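Local coordinates for FAD-binding PCMH-type domain-containing protein (Gibberella zeae, PDB 6YJO) that probably oxidises oligosaccharides with a flavin-adenine dinucleotide that is held covalently, as a member of the oxygen-dependent FAD-linked oxidoreductase family, at residues A140-V145 with P163-A168; R155-G160 with L230-F235; A171-Y176 with M456-L461. All coordinates share one frame; numbering follows the deposited sequence.

Contact 1: A140-V145 with P163-A168; sequences ARLGHV and PGVGIA. With FAD (flavin-adenine dinucleotide), chain C.
R141 reaches along P163-A168 and sets its NH1 2.7 Å from the carbonyl O of G164. The acceptor lies 11° out of the guanidinium plane, so the group is met at its edge. An extended chain from CG to NE (chi2 159°) carries the group out over the loop, where NH1 also bonds to G100 O and Y339 supplies a cation-pi partner. Backbone bonds fix the two segments at three points: I167 N to A140 O, L142 N to V165 O at 2.8 Å, and G143 N to P163 O at 2.9 Å. L142 divides its branches. L142 CD1 lies 3.8 Å from V165 CB, the two side chains running side by side, while L142 CD2 meets I167 CD1 at 3.7 Å. With CG1 anti to the backbone N (chi1 162°), V165 keeps that methyl near L142 and puts CG2 3.5 Å from C9 of the flavin. G166 N donates to FAD O2P. R141 and G166 are the N-caps of helices 142-152 and 167-171, so the contact joins two helix starts beside the cofactor, with I167 and V145 packed on V136 of strand 133-137.

Contact 2: R155-G160 with L230-F235; sequences RAIPHG and LGFQTF. With FAD (flavin-adenine dinucleotide), chain C.
R155 holds T234 through NE and NH2, which bond to its hydroxyl and its carbonyl respectively. R155 NE meets T234 OG1 at 2.8 Å, with an N-H...O angle of 174° and the oxygen in the guanidinium plane; R155 NH2 reaches T234 O at 2.9 Å from above the carbonyl plane. Bends at chi2 and chi3 (-60° and -66°) fold the arginine back across the threonine, and the F235 carbonyl carbon lies over one guanidinium face. Next to this grip, A156 and F235 form an antiparallel hydrogen-bonded pair, F235 N to A156 O being 2.8 Å. The F235 ring swings back over A156: its face receives A156 CB 4.2 Å from the centroid, a CH-pi contact, while its CE2 lies 3.6 Å from P158 CD. I157 turns the other way, placing CD1 over the F232 ring face at 4.2 Å from the centroid, and CG2 against F232 CB. Further out, M132 O also binds T234 OG1, and H183 stacks on the F235 ring. The short strand 155-156 thus pairs with the end of strand 226-236 in the antiparallel sheet, with V145 of helix 142-152 against I157, and I167 and A171 of helix 167-171 against F232.

Contact 3: A171-Y176 with M456-L461; sequences ALHGGY and MYANYL. With FAD (flavin-adenine dinucleotide), chain C.
The hydroxyl of Y457 is held by three partners. G175 N donates to Y457 OH at 3.0 Å. N459 ND2 donates to Y457 OH along a nearly straight line, with an N-H...O angle of 174°. Y457 OH in turn gives its proton to FAD O2 at 2.7 Å. The N459 bond lies in the amide plane, and ND2 has a second acceptor in H170 O, so two bonds fix the rotation of the amide. Its other end, OD1, then faces the ribityl chain and lies close to FAD O4', a bond modelled so short that its exact length is doubtful. Y457 puts its CG anti to the backbone N (chi1 -179°), which sends the ring up to the 171-176 loop; there it is met at the edge, with H173 O 3.6 Å from Y457 CE1. H173 packs its CB against N459 OD1 at 3.3 Å, the imidazole and amide planes 88° apart. That ring is tied by G169 O and S222 OG, and presents its edge to FAD O4B. G174 and G175 bring the backbone up to the edge of the tyrosine ring. Y176 then frames the pyrimidine end of the flavin: its N donates to FAD O2, and its O accepts from FAD N3 at 2.7 Å. Y460 reaches the same ring, its CE1 3.2 Å from FAD N1. The bonds to O2 and N3 would be expected to polarise this end of the isoalloxazine. Two loops, from the FAD-binding and the berberine-like family regions, thus close on the flavin and ribityl chain, as in berberine-bridge-enzyme-like oxidases.

Contacts 1 and 2 have centres 11 Å apart and interlock along the chain, since segment 155-160 lies between 140-145 and 163-168; V145 CG1, in the first turn of helix 142-152, touches I157 CD1, just past strand 155-156, at 3.8 Å. Contact 3 follows contact 1 in sequence: 171-176 starts at the end of helix 167-171, which begins in contact 1, and the centres are 14 Å apart. Contacts 2 and 3 are 16 Å apart and meet where F232 and L230 pack on A171. All three reach the FAD: contact 1 at phosphate, adenine and flavin, contact 2 at the flavin O4, contact 3 from flavin to adenine. Only contact 3 brings in the distant segment 456-461, adding Y457, N459 and Y460 to the pocket.

Contact 1: A140-V145 with P163-A168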
loop_
_atom_site.group_PDB
_atom_site.type_symbol
_atom_site.label_atom_id
_atom_site.label_comp_id
_atom_site.label_asym_id
_atom_site.label_seq_id
_atom_site.Cartn_x
_atom_site.Cartn_y
_atom_site.Cartn_z
ATOM N N ALA A 140 -5.890 1.281 13.418
ATOM C CA ALA A 140 -4.628 0.706 13.856
ATOM C C ALA A 140 -3.565 0.885 12.781
ATOM O O ALA A 140 -3.829 0.734 11.584
ATOM C CB ALA A 140 -4.801 -0.779 14.183
ATOM N N ARG A 141 -2.357 1.227 13.213
ATOM C CA ARG A 141 -1.211 1.293 12.324
ATOM C C ARG A 141 -0.508 -0.060 12.295
ATOM O O ARG A 141 -0.582 -0.837 13.251
ATOM C CB ARG A 141 -0.260 2.407 12.773
ATOM C CG ARG A 141 -0.803 3.797 12.443
ATOM C CD ARG A 141 -0.200 4.923 13.284
ATOM N NE ARG A 141 -1.041 6.117 13.234
ATOM C CZ ARG A 141 -1.096 6.956 12.204
ATOM N NH1 ARG A 141 -0.352 6.741 11.127
ATOM N NH2 ARG A 141 -1.901 8.009 12.249
ATOM N N LEU A 142 0.165 -0.338 11.176
ATOM C CA LEU A 142 0.700 -1.675 10.935
ATOM C C LEU A 142 1.568 -2.153 12.092
ATOM O O LEU A 142 1.496 -3.322 12.490
ATOM C CB LEU A 142 1.505 -1.689 9.634
ATOM C CG LEU A 142 0.746 -1.448 8.329
ATOM C CD1 LEU A 142 1.682 -1.685 7.156
ATOM C CD2 LEU A 142 -0.488 -2.330 8.230
ATOM N N GLY A 143 2.394 -1.267 12.647
ATOM C CA GLY A 143 3.283 -1.684 13.715
ATOM C C GLY A 143 2.554 -1.954 15.013
ATOM O O GLY A 143 2.977 -2.805 15.801
ATOM N N HIS A 144 1.456 -1.234 15.258
ATOM C CA HIS A 144 0.595 -1.536 16.395
ATOM C C HIS A 144 -0.153 -2.848 16.201
ATOM O O HIS A 144 -0.520 -3.489 17.192
ATOM C CB HIS A 144 -0.402 -0.393 16.622
ATOM C CG HIS A 144 -1.431 -0.678 17.672
ATOM N ND1 HIS A 144 -1.103 -1.033 18.964
ATOM C CD2 HIS A 144 -2.784 -0.646 17.623
ATOM C CE1 HIS A 144 -2.210 -1.213 19.662
ATOM N NE2 HIS A 144 -3.243 -0.983 18.873
ATOM N N VAL A 145 -0.367 -3.264 14.952
ATOM C CA VAL A 145 -1.021 -4.540 14.680
ATOM C C VAL A 145 -0.065 -5.698 14.941
ATOM O O VAL A 145 -0.418 -6.671 15.612
ATOM C CB VAL A 145 -1.556 -4.563 13.237
ATOM C CG1 VAL A 145 -2.059 -5.961 12.876
ATOM C CG2 VAL A 145 -2.664 -3.538 13.071
ATOM N N PRO A 163 5.905 0.886 9.767
ATOM C CA PRO A 163 4.969 0.651 10.876
ATOM C C PRO A 163 3.889 1.710 11.001
ATOM O O PRO A 163 2.806 1.408 11.518
ATOM C CB PRO A 163 5.885 0.640 12.105
ATOM C CG PRO A 163 7.040 1.490 11.710
ATOM C CD PRO A 163 7.251 1.241 10.247
ATOM N N GLY A 164 4.148 2.943 10.563
ATOM C CA GLY A 164 3.176 4.012 10.711
ATOM C C GLY A 164 2.024 3.985 9.729
ATOM O O GLY A 164 1.080 4.766 9.880
ATOM N N VAL A 165 2.077 3.106 8.730
ATOM C CA VAL A 165 1.002 3.007 7.752
ATOM C C VAL A 165 -0.270 2.527 8.435
ATOM O O VAL A 165 -0.236 1.669 9.329
ATOM C CB VAL A 165 1.428 2.070 6.608
ATOM C CG1 VAL A 165 0.230 1.587 5.813
ATOM C CG2 VAL A 165 2.431 2.782 5.704
ATOM N N GLY A 166 -1.405 3.100 8.032
ATOM C CA GLY A 166 -2.681 2.686 8.581
ATOM C C GLY A 166 -3.180 1.400 7.946
ATOM O O GLY A 166 -2.964 1.133 6.764
ATOM N N ILE A 167 -3.861 0.587 8.757
ATOM C CA ILE A 167 -4.294 -0.726 8.291
ATOM C C ILE A 167 -5.358 -0.590 7.210
ATOM O O ILE A 167 -5.394 -1.378 6.257
ATOM C CB ILE A 167 -4.796 -1.577 9.474
ATOM C CG1 ILE A 167 -5.081 -3.017 9.028
ATOM C CG2 ILE A 167 -6.052 -0.974 10.091
ATOM C CD1 ILE A 167 -3.849 -3.766 8.541
ATOM N N ALA A 168 -6.241 0.404 7.336
ATOM C CA ALA A 168 -7.360 0.530 6.407
ATOM C C ALA A 168 -6.871 0.767 4.983
ATOM O O ALA A 168 -7.161 -0.017 4.074
ATOM C CB ALA A 168 -8.284 1.658 6.861
HETATM P PA FAD C . -4.590 7.113 4.343
HETATM O O1A FAD C . -4.208 8.369 3.656
HETATM O O2A FAD C . -5.233 7.321 5.724
HETATM O O5B FAD C . -5.531 6.237 3.431
HETATM C C5B FAD C . -5.200 5.969 2.052
HETATM C C4B FAD C . -6.455 5.617 1.301
HETATM O O4B FAD C . -7.268 4.733 2.112
HETATM C C3B FAD C . -7.346 6.807 0.957
HETATM O O3B FAD C . -8.017 6.597 -0.280
HETATM C C2B FAD C . -8.318 6.834 2.135
HETATM O O2B FAD C . -9.544 7.470 1.804
HETATM C C1B FAD C . -8.523 5.338 2.364
HETATM N N9A FAD C . -8.958 4.996 3.716
HETATM C C8A FAD C . -8.275 5.180 4.892
HETATM N N7A FAD C . -8.924 4.783 5.959
HETATM C C5A FAD C . -10.127 4.303 5.449
HETATM C C6A FAD C . -11.256 3.740 6.067
HETATM N N6A FAD C . -11.376 3.554 7.384
HETATM N N1A FAD C . -12.281 3.370 5.268
HETATM C C2A FAD C . -12.170 3.551 3.951
HETATM N N3A FAD C . -11.155 4.070 3.258
HETATM C C4A FAD C . -10.154 4.433 4.074
HETATM N N1 FAD C . 2.742 -0.058 0.695
HETATM C C2 FAD C . 3.117 -1.350 0.458
HETATM O O2 FAD C . 2.429 -2.107 -0.236
HETATM N N3 FAD C . 4.295 -1.834 1.005
HETATM C C4 FAD C . 5.173 -1.123 1.799
HETATM O O4 FAD C . 6.193 -1.657 2.231
HETATM C C4X FAD C . 4.765 0.247 2.043
HETATM N N5 FAD C . 5.534 0.993 2.785
HETATM C C5X FAD C . 5.138 2.300 3.021
HETATM C C6 FAD C . 5.955 3.126 3.783
HETATM C C7 FAD C . 5.592 4.435 4.074
HETATM C C7M FAD C . 6.499 5.283 4.926
HETATM C C8 FAD C . 4.408 4.959 3.527
HETATM C C8M FAD C . 3.981 6.374 3.806
HETATM C C9 FAD C . 3.597 4.144 2.742
HETATM C C9A FAD C . 3.955 2.828 2.483
HETATM N N10 FAD C . 3.150 1.980 1.698
HETATM C C10 FAD C . 3.528 0.686 1.449
HETATM C "C1'" FAD C . 1.916 2.480 1.079
HETATM C "C2'" FAD C . 0.660 2.204 1.891
HETATM O "O2'" FAD C . 0.268 0.841 1.732
HETATM C "C3'" FAD C . -0.460 3.108 1.375
HETATM O "O3'" FAD C . -0.001 4.454 1.430
HETATM C "C4'" FAD C . -1.767 3.009 2.160
HETATM O "O4'" FAD C . -2.878 3.009 1.264
HETATM C "C5'" FAD C . -1.898 4.155 3.136
HETATM O "O5'" FAD C . -2.931 3.847 4.091
HETATM P P FAD C . -3.200 4.792 5.310
HETATM O O1P FAD C . -4.547 4.440 5.947
HETATM O O2P FAD C . -2.018 4.789 6.208
HETATM O O3P FAD C . -3.309 6.203 4.555
#

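Contact 2: R155-G160 with L230-F235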
loop_
_atom_site.group_PDB
_atom_site.type_symbol
_atom_site.label_atom_id
_atom_site.label_comp_id
_atom_site.label_asym_id
_atom_site.label_seq_id
_atom_site.Cartn_x
_atom_site.Cartn_y
_atom_site.Cartn_z
ATOM N N ARG A 155 1.026 -14.287 16.783
ATOM C CA ARG A 155 0.345 -14.273 15.503
ATOM C C ARG A 155 0.710 -13.007 14.744
ATOM O O ARG A 155 1.239 -12.044 15.307
ATOM C CB ARG A 155 -1.176 -14.369 15.692
ATOM C CG ARG A 155 -1.622 -15.528 16.581
ATOM C CD ARG A 155 -1.202 -16.887 16.040
ATOM N NE ARG A 155 -1.877 -17.218 14.786
ATOM C CZ ARG A 155 -1.801 -18.400 14.182
ATOM N NH1 ARG A 155 -1.081 -19.379 14.711
ATOM N NH2 ARG A 155 -2.453 -18.605 13.044
ATOM N N ALA A 156 0.412 -13.024 13.449
ATOM C CA ALA A 156 0.823 -11.956 12.557
ATOM C C ALA A 156 -0.006 -12.029 11.286
ATOM O O ALA A 156 -0.601 -13.063 10.967
ATOM C CB ALA A 156 2.314 -12.052 12.224
ATOM N N ILE A 157 -0.043 -10.910 10.571
ATOM C CA ILE A 157 -0.594 -10.875 9.222
ATOM C C ILE A 157 0.455 -10.255 8.304
ATOM O O ILE A 157 1.331 -9.508 8.759
ATOM C CB ILE A 157 -1.924 -10.088 9.159
ATOM C CG1 ILE A 157 -1.759 -8.684 9.745
ATOM C CG2 ILE A 157 -3.025 -10.833 9.900
ATOM C CD1 ILE A 157 -3.063 -7.899 9.782
ATOM N N PRO A 158 0.396 -10.560 7.008
ATOM C CA PRO A 158 1.396 -10.010 6.082
ATOM C C PRO A 158 1.089 -8.557 5.744
ATOM O O PRO A 158 -0.046 -8.210 5.413
ATOM C CB PRO A 158 1.273 -10.915 4.854
ATOM C CG PRO A 158 -0.152 -11.381 4.880
ATOM C CD PRO A 158 -0.532 -11.488 6.339
ATOM N N HIS A 159 2.107 -7.706 5.839
ATOM C CA HIS A 159 1.947 -6.282 5.567
ATOM C C HIS A 159 3.311 -5.692 5.231
ATOM O O HIS A 159 4.328 -6.392 5.224
ATOM C CB HIS A 159 1.307 -5.570 6.760
ATOM C CG HIS A 159 1.995 -5.844 8.060
ATOM N ND1 HIS A 159 3.309 -5.499 8.290
ATOM C CD2 HIS A 159 1.559 -6.443 9.193
ATOM C CE1 HIS A 159 3.650 -5.868 9.512
ATOM N NE2 HIS A 159 2.606 -6.441 10.082
ATOM N N GLY A 160 3.323 -4.384 4.966
ATOM C CA GLY A 160 4.513 -3.696 4.517
ATOM C C GLY A 160 5.476 -3.365 5.640
ATOM O O GLY A 160 5.256 -3.664 6.813
ATOM N N LEU A 230 -11.636 -4.182 10.489
ATOM C CA LEU A 230 -11.264 -5.192 9.506
ATOM C C LEU A 230 -10.977 -6.511 10.210
ATOM O O LEU A 230 -10.473 -6.527 11.339
ATOM C CB LEU A 230 -10.033 -4.761 8.694
ATOM C CG LEU A 230 -10.136 -3.456 7.890
ATOM C CD1 LEU A 230 -9.716 -2.249 8.732
ATOM C CD2 LEU A 230 -9.301 -3.525 6.614
ATOM N N GLY A 231 -11.306 -7.611 9.545
ATOM C CA GLY A 231 -11.042 -8.950 10.052
ATOM C C GLY A 231 -10.019 -9.636 9.162
ATOM O O GLY A 231 -10.047 -9.476 7.938
ATOM N N PHE A 232 -9.096 -10.365 9.791
ATOM C CA PHE A 232 -8.076 -11.127 9.084
ATOM C C PHE A 232 -7.842 -12.464 9.776
ATOM O O PHE A 232 -8.059 -12.605 10.982
ATOM C CB PHE A 232 -6.729 -10.384 9.024
ATOM C CG PHE A 232 -6.829 -8.949 8.594
ATOM C CD1 PHE A 232 -6.668 -8.594 7.266
ATOM C CD2 PHE A 232 -7.049 -7.947 9.526
ATOM C CE1 PHE A 232 -6.741 -7.271 6.875
ATOM C CE2 PHE A 232 -7.125 -6.624 9.139
ATOM C CZ PHE A 232 -6.970 -6.287 7.813
ATOM N N GLN A 233 -7.365 -13.438 8.997
ATOM C CA GLN A 233 -6.931 -14.734 9.509
ATOM C C GLN A 233 -5.413 -14.681 9.659
ATOM O O GLN A 233 -4.685 -14.608 8.664
ATOM C CB GLN A 233 -7.359 -15.860 8.571
ATOM C CG GLN A 233 -7.212 -17.262 9.158
ATOM C CD GLN A 233 -8.148 -17.504 10.331
ATOM O OE1 GLN A 233 -9.296 -17.050 10.328
ATOM N NE2 GLN A 233 -7.661 -18.213 11.346
ATOM N N THR A 234 -4.940 -14.711 10.902
ATOM C CA THR A 234 -3.518 -14.581 11.177
ATOM C C THR A 234 -2.780 -15.883 10.876
ATOM O O THR A 234 -3.365 -16.971 10.823
ATOM C CB THR A 234 -3.274 -14.206 12.640
ATOM O OG1 THR A 234 -3.544 -15.341 13.472
ATOM C CG2 THR A 234 -4.168 -13.050 13.065
ATOM N N PHE A 235 -1.472 -15.754 10.675
ATOM C CA PHE A 235 -0.560 -16.886 10.634
ATOM C C PHE A 235 0.387 -16.811 11.827
ATOM O O PHE A 235 0.525 -15.769 12.473
ATOM C CB PHE A 235 0.229 -16.917 9.316
ATOM C CG PHE A 235 1.186 -15.768 9.147
ATOM C CD1 PHE A 235 2.470 -15.838 9.662
ATOM C CD2 PHE A 235 0.809 -14.625 8.462
ATOM C CE1 PHE A 235 3.356 -14.788 9.508
ATOM C CE2 PHE A 235 1.692 -13.572 8.302
ATOM C CZ PHE A 235 2.965 -13.653 8.826
HETATM P PA FAD C . -4.590 7.113 4.343
HETATM O O1A FAD C . -4.208 8.369 3.656
HETATM O O2A FAD C . -5.233 7.321 5.724
HETATM O O5B FAD C . -5.531 6.237 3.431
HETATM C C5B FAD C . -5.200 5.969 2.052
HETATM C C4B FAD C . -6.455 5.617 1.301
HETATM O O4B FAD C . -7.268 4.733 2.112
HETATM C C3B FAD C . -7.346 6.807 0.957
HETATM O O3B FAD C . -8.017 6.597 -0.280
HETATM C C2B FAD C . -8.318 6.834 2.135
HETATM O O2B FAD C . -9.544 7.470 1.804
HETATM C C1B FAD C . -8.523 5.338 2.364
HETATM N N9A FAD C . -8.958 4.996 3.716
HETATM C C8A FAD C . -8.275 5.180 4.892
HETATM N N7A FAD C . -8.924 4.783 5.959
HETATM C C5A FAD C . -10.127 4.303 5.449
HETATM C C6A FAD C . -11.256 3.740 6.067
HETATM N N6A FAD C . -11.376 3.554 7.384
HETATM N N1A FAD C . -12.281 3.370 5.268
HETATM C C2A FAD C . -12.170 3.551 3.951
HETATM N N3A FAD C . -11.155 4.070 3.258
HETATM C C4A FAD C . -10.154 4.433 4.074
HETATM N N1 FAD C . 2.742 -0.058 0.695
HETATM C C2 FAD C . 3.117 -1.350 0.458
HETATM O O2 FAD C . 2.429 -2.107 -0.236
HETATM N N3 FAD C . 4.295 -1.834 1.005
HETATM C C4 FAD C . 5.173 -1.123 1.799
HETATM O O4 FAD C . 6.193 -1.657 2.231
HETATM C C4X FAD C . 4.765 0.247 2.043
HETATM N N5 FAD C . 5.534 0.993 2.785
HETATM C C5X FAD C . 5.138 2.300 3.021
HETATM C C6 FAD C . 5.955 3.126 3.783
HETATM C C7 FAD C . 5.592 4.435 4.074
HETATM C C7M FAD C . 6.499 5.283 4.926
HETATM C C8 FAD C . 4.408 4.959 3.527
HETATM C C8M FAD C . 3.981 6.374 3.806
HETATM C C9 FAD C . 3.597 4.144 2.742
HETATM C C9A FAD C . 3.955 2.828 2.483
HETATM N N10 FAD C . 3.150 1.980 1.698
HETATM C C10 FAD C . 3.528 0.686 1.449
HETATM C "C1'" FAD C . 1.916 2.480 1.079
HETATM C "C2'" FAD C . 0.660 2.204 1.891
HETATM O "O2'" FAD C . 0.268 0.841 1.732
HETATM C "C3'" FAD C . -0.460 3.108 1.375
HETATM O "O3'" FAD C . -0.001 4.454 1.430
HETATM C "C4'" FAD C . -1.767 3.009 2.160
HETATM O "O4'" FAD C . -2.878 3.009 1.264
HETATM C "C5'" FAD C . -1.898 4.155 3.136
HETATM O "O5'" FAD C . -2.931 3.847 4.091
HETATM P P FAD C . -3.200 4.792 5.310
HETATM O O1P FAD C . -4.547 4.440 5.947
HETATM O O2P FAD C . -2.018 4.789 6.208
HETATM O O3P FAD C . -3.309 6.203 4.555
#

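Contact 3: A171-Y176 with M456-L461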
loop_
_atom_site.group_PDB
_atom_site.type_symbol
_atom_site.label_atom_id
_atom_site.label_comp_id
_atom_site.label_asym_id
_atom_site.label_seq_id
_atom_site.Cartn_x
_atom_site.Cartn_y
_atom_site.Cartn_z
ATOM N N ALA A 171 -4.680 -2.320 3.561
ATOM C CA ALA A 171 -5.332 -3.574 3.191
ATOM C C ALA A 171 -6.369 -3.383 2.090
ATOM O O ALA A 171 -6.512 -4.246 1.216
ATOM C CB ALA A 171 -5.983 -4.207 4.419
ATOM N N LEU A 172 -7.108 -2.273 2.114
ATOM C CA LEU A 172 -8.164 -2.074 1.128
ATOM C C LEU A 172 -7.630 -1.922 -0.289
ATOM O O LEU A 172 -8.428 -1.922 -1.230
ATOM C CB LEU A 172 -9.007 -0.851 1.497
ATOM C CG LEU A 172 -9.939 -1.060 2.692
ATOM C CD1 LEU A 172 -10.612 0.252 3.084
ATOM C CD2 LEU A 172 -10.980 -2.136 2.384
ATOM N N HIS A 173 -6.316 -1.800 -0.465
ATOM C CA HIS A 173 -5.725 -1.694 -1.788
ATOM C C HIS A 173 -4.628 -2.716 -2.050
ATOM O O HIS A 173 -4.058 -2.718 -3.147
ATOM C CB HIS A 173 -5.171 -0.278 -1.999
ATOM C CG HIS A 173 -6.175 0.798 -1.727
ATOM N ND1 HIS A 173 -6.150 1.566 -0.583
ATOM C CD2 HIS A 173 -7.246 1.219 -2.442
ATOM C CE1 HIS A 173 -7.153 2.426 -0.612
ATOM N NE2 HIS A 173 -7.834 2.236 -1.729
ATOM N N GLY A 174 -4.327 -3.588 -1.090
ATOM C CA GLY A 174 -3.313 -4.606 -1.275
ATOM C C GLY A 174 -2.598 -4.936 0.017
ATOM O O GLY A 174 -3.111 -5.689 0.851
ATOM N N GLY A 175 -1.416 -4.360 0.196
ATOM C CA GLY A 175 -0.620 -4.622 1.376
ATOM C C GLY A 175 0.482 -5.614 1.083
ATOM O O GLY A 175 0.275 -6.827 1.189
ATOM N N TYR A 176 1.652 -5.111 0.698
ATOM C CA TYR A 176 2.774 -5.941 0.293
ATOM C C TYR A 176 3.986 -5.643 1.163
ATOM O O TYR A 176 4.257 -4.484 1.496
ATOM C CB TYR A 176 3.130 -5.716 -1.179
ATOM C CG TYR A 176 4.220 -6.635 -1.677
ATOM C CD1 TYR A 176 5.562 -6.328 -1.474
ATOM C CD2 TYR A 176 3.910 -7.814 -2.341
ATOM C CE1 TYR A 176 6.558 -7.169 -1.921
ATOM C CE2 TYR A 176 4.906 -8.664 -2.791
ATOM C CZ TYR A 176 6.225 -8.331 -2.578
ATOM O OH TYR A 176 7.226 -9.156 -3.022
ATOM N N MET A 456 -0.371 -0.783 -12.525
ATOM C CA MET A 456 0.228 0.017 -11.471
ATOM C C MET A 456 -0.432 -0.356 -10.151
ATOM O O MET A 456 -1.462 -1.032 -10.113
ATOM C CB MET A 456 0.095 1.518 -11.771
ATOM C CG MET A 456 0.807 1.940 -13.052
ATOM S SD MET A 456 0.632 3.690 -13.444
ATOM C CE MET A 456 1.883 4.415 -12.384
ATOM N N TYR A 457 0.174 0.095 -9.060
ATOM C CA TYR A 457 -0.187 -0.334 -7.716
ATOM C C TYR A 457 -0.841 0.829 -6.981
ATOM O O TYR A 457 -0.230 1.891 -6.824
ATOM C CB TYR A 457 1.057 -0.823 -6.978
ATOM C CG TYR A 457 0.821 -1.332 -5.575
ATOM C CD1 TYR A 457 -0.362 -1.969 -5.229
ATOM C CD2 TYR A 457 1.797 -1.183 -4.597
ATOM C CE1 TYR A 457 -0.568 -2.436 -3.946
ATOM C CE2 TYR A 457 1.601 -1.647 -3.320
ATOM C CZ TYR A 457 0.420 -2.277 -2.998
ATOM O OH TYR A 457 0.222 -2.737 -1.715
ATOM N N ALA A 458 -2.075 0.614 -6.515
ATOM C CA ALA A 458 -2.866 1.710 -5.957
ATOM C C ALA A 458 -2.235 2.282 -4.691
ATOM O O ALA A 458 -2.260 3.501 -4.481
ATOM C CB ALA A 458 -4.289 1.236 -5.668
ATOM N N ASN A 459 -1.682 1.426 -3.824
ATOM C CA ASN A 459 -1.048 1.933 -2.609
ATOM C C ASN A 459 0.198 2.757 -2.910
ATOM O O ASN A 459 0.608 3.568 -2.073
ATOM C CB ASN A 459 -0.695 0.779 -1.670
ATOM C CG ASN A 459 -1.867 0.352 -0.800
ATOM O OD1 ASN A 459 -2.674 1.177 -0.376
ATOM N ND2 ASN A 459 -1.961 -0.945 -0.530
ATOM N N TYR A 460 0.815 2.557 -4.069
ATOM C CA TYR A 460 1.871 3.436 -4.579
ATOM C C TYR A 460 1.323 4.347 -5.672
ATOM O O TYR A 460 1.922 4.498 -6.739
ATOM C CB TYR A 460 3.041 2.610 -5.108
ATOM C CG TYR A 460 3.773 1.752 -4.091
ATOM C CD1 TYR A 460 3.643 1.968 -2.724
ATOM C CD2 TYR A 460 4.617 0.729 -4.510
ATOM C CE1 TYR A 460 4.321 1.184 -1.809
ATOM C CE2 TYR A 460 5.294 -0.054 -3.609
ATOM C CZ TYR A 460 5.147 0.172 -2.257
ATOM O OH TYR A 460 5.832 -0.622 -1.352
ATOM N N LEU A 461 0.170 4.964 -5.416
ATOM C CA LEU A 461 -0.554 5.662 -6.471
ATOM C C LEU A 461 0.298 6.761 -7.089
ATOM O O LEU A 461 0.982 7.515 -6.390
ATOM C CB LEU A 461 -1.855 6.250 -5.922
ATOM C CG LEU A 461 -1.752 7.222 -4.744
ATOM C CD1 LEU A 461 -1.750 8.667 -5.225
ATOM C CD2 LEU A 461 -2.892 6.977 -3.765
HETATM P PA FAD C . -4.590 7.113 4.343
HETATM O O1A FAD C . -4.208 8.369 3.656
HETATM O O2A FAD C . -5.233 7.321 5.724
HETATM O O5B FAD C . -5.531 6.237 3.431
HETATM C C5B FAD C . -5.200 5.969 2.052
HETATM C C4B FAD C . -6.455 5.617 1.301
HETATM O O4B FAD C . -7.268 4.733 2.112
HETATM C C3B FAD C . -7.346 6.807 0.957
HETATM O O3B FAD C . -8.017 6.597 -0.280
HETATM C C2B FAD C . -8.318 6.834 2.135
HETATM O O2B FAD C . -9.544 7.470 1.804
HETATM C C1B FAD C . -8.523 5.338 2.364
HETATM N N9A FAD C . -8.958 4.996 3.716
HETATM C C8A FAD C . -8.275 5.180 4.892
HETATM N N7A FAD C . -8.924 4.783 5.959
HETATM C C5A FAD C . -10.127 4.303 5.449
HETATM C C6A FAD C . -11.256 3.740 6.067
HETATM N N6A FAD C . -11.376 3.554 7.384
HETATM N N1A FAD C . -12.281 3.370 5.268
HETATM C C2A FAD C . -12.170 3.551 3.951
HETATM N N3A FAD C . -11.155 4.070 3.258
HETATM C C4A FAD C . -10.154 4.433 4.074
HETATM N N1 FAD C . 2.742 -0.058 0.695
HETATM C C2 FAD C . 3.117 -1.350 0.458
HETATM O O2 FAD C . 2.429 -2.107 -0.236
HETATM N N3 FAD C . 4.295 -1.834 1.005
HETATM C C4 FAD C . 5.173 -1.123 1.799
HETATM O O4 FAD C . 6.193 -1.657 2.231
HETATM C C4X FAD C . 4.765 0.247 2.043
HETATM N N5 FAD C . 5.534 0.993 2.785
HETATM C C5X FAD C . 5.138 2.300 3.021
HETATM C C6 FAD C . 5.955 3.126 3.783
HETATM C C7 FAD C . 5.592 4.435 4.074
HETATM C C7M FAD C . 6.499 5.283 4.926
HETATM C C8 FAD C . 4.408 4.959 3.527
HETATM C C8M FAD C . 3.981 6.374 3.806
HETATM C C9 FAD C . 3.597 4.144 2.742
HETATM C C9A FAD C . 3.955 2.828 2.483
HETATM N N10 FAD C . 3.150 1.980 1.698
HETATM C C10 FAD C . 3.528 0.686 1.449
HETATM C "C1'" FAD C . 1.916 2.480 1.079
HETATM C "C2'" FAD C . 0.660 2.204 1.891
HETATM O "O2'" FAD C . 0.268 0.841 1.732
HETATM C "C3'" FAD C . -0.460 3.108 1.375
HETATM O "O3'" FAD C . -0.001 4.454 1.430
HETATM C "C4'" FAD C . -1.767 3.009 2.160
HETATM O "O4'" FAD C . -2.878 3.009 1.264
HETATM C "C5'" FAD C . -1.898 4.155 3.136
HETATM O "O5'" FAD C . -2.931 3.847 4.091
HETATM P P FAD C . -3.200 4.792 5.310
HETATM O O1P FAD C . -4.547 4.440 5.947
HETATM O O2P FAD C . -2.018 4.789 6.208
HETATM O O3P FAD C . -3.309 6.203 4.555
#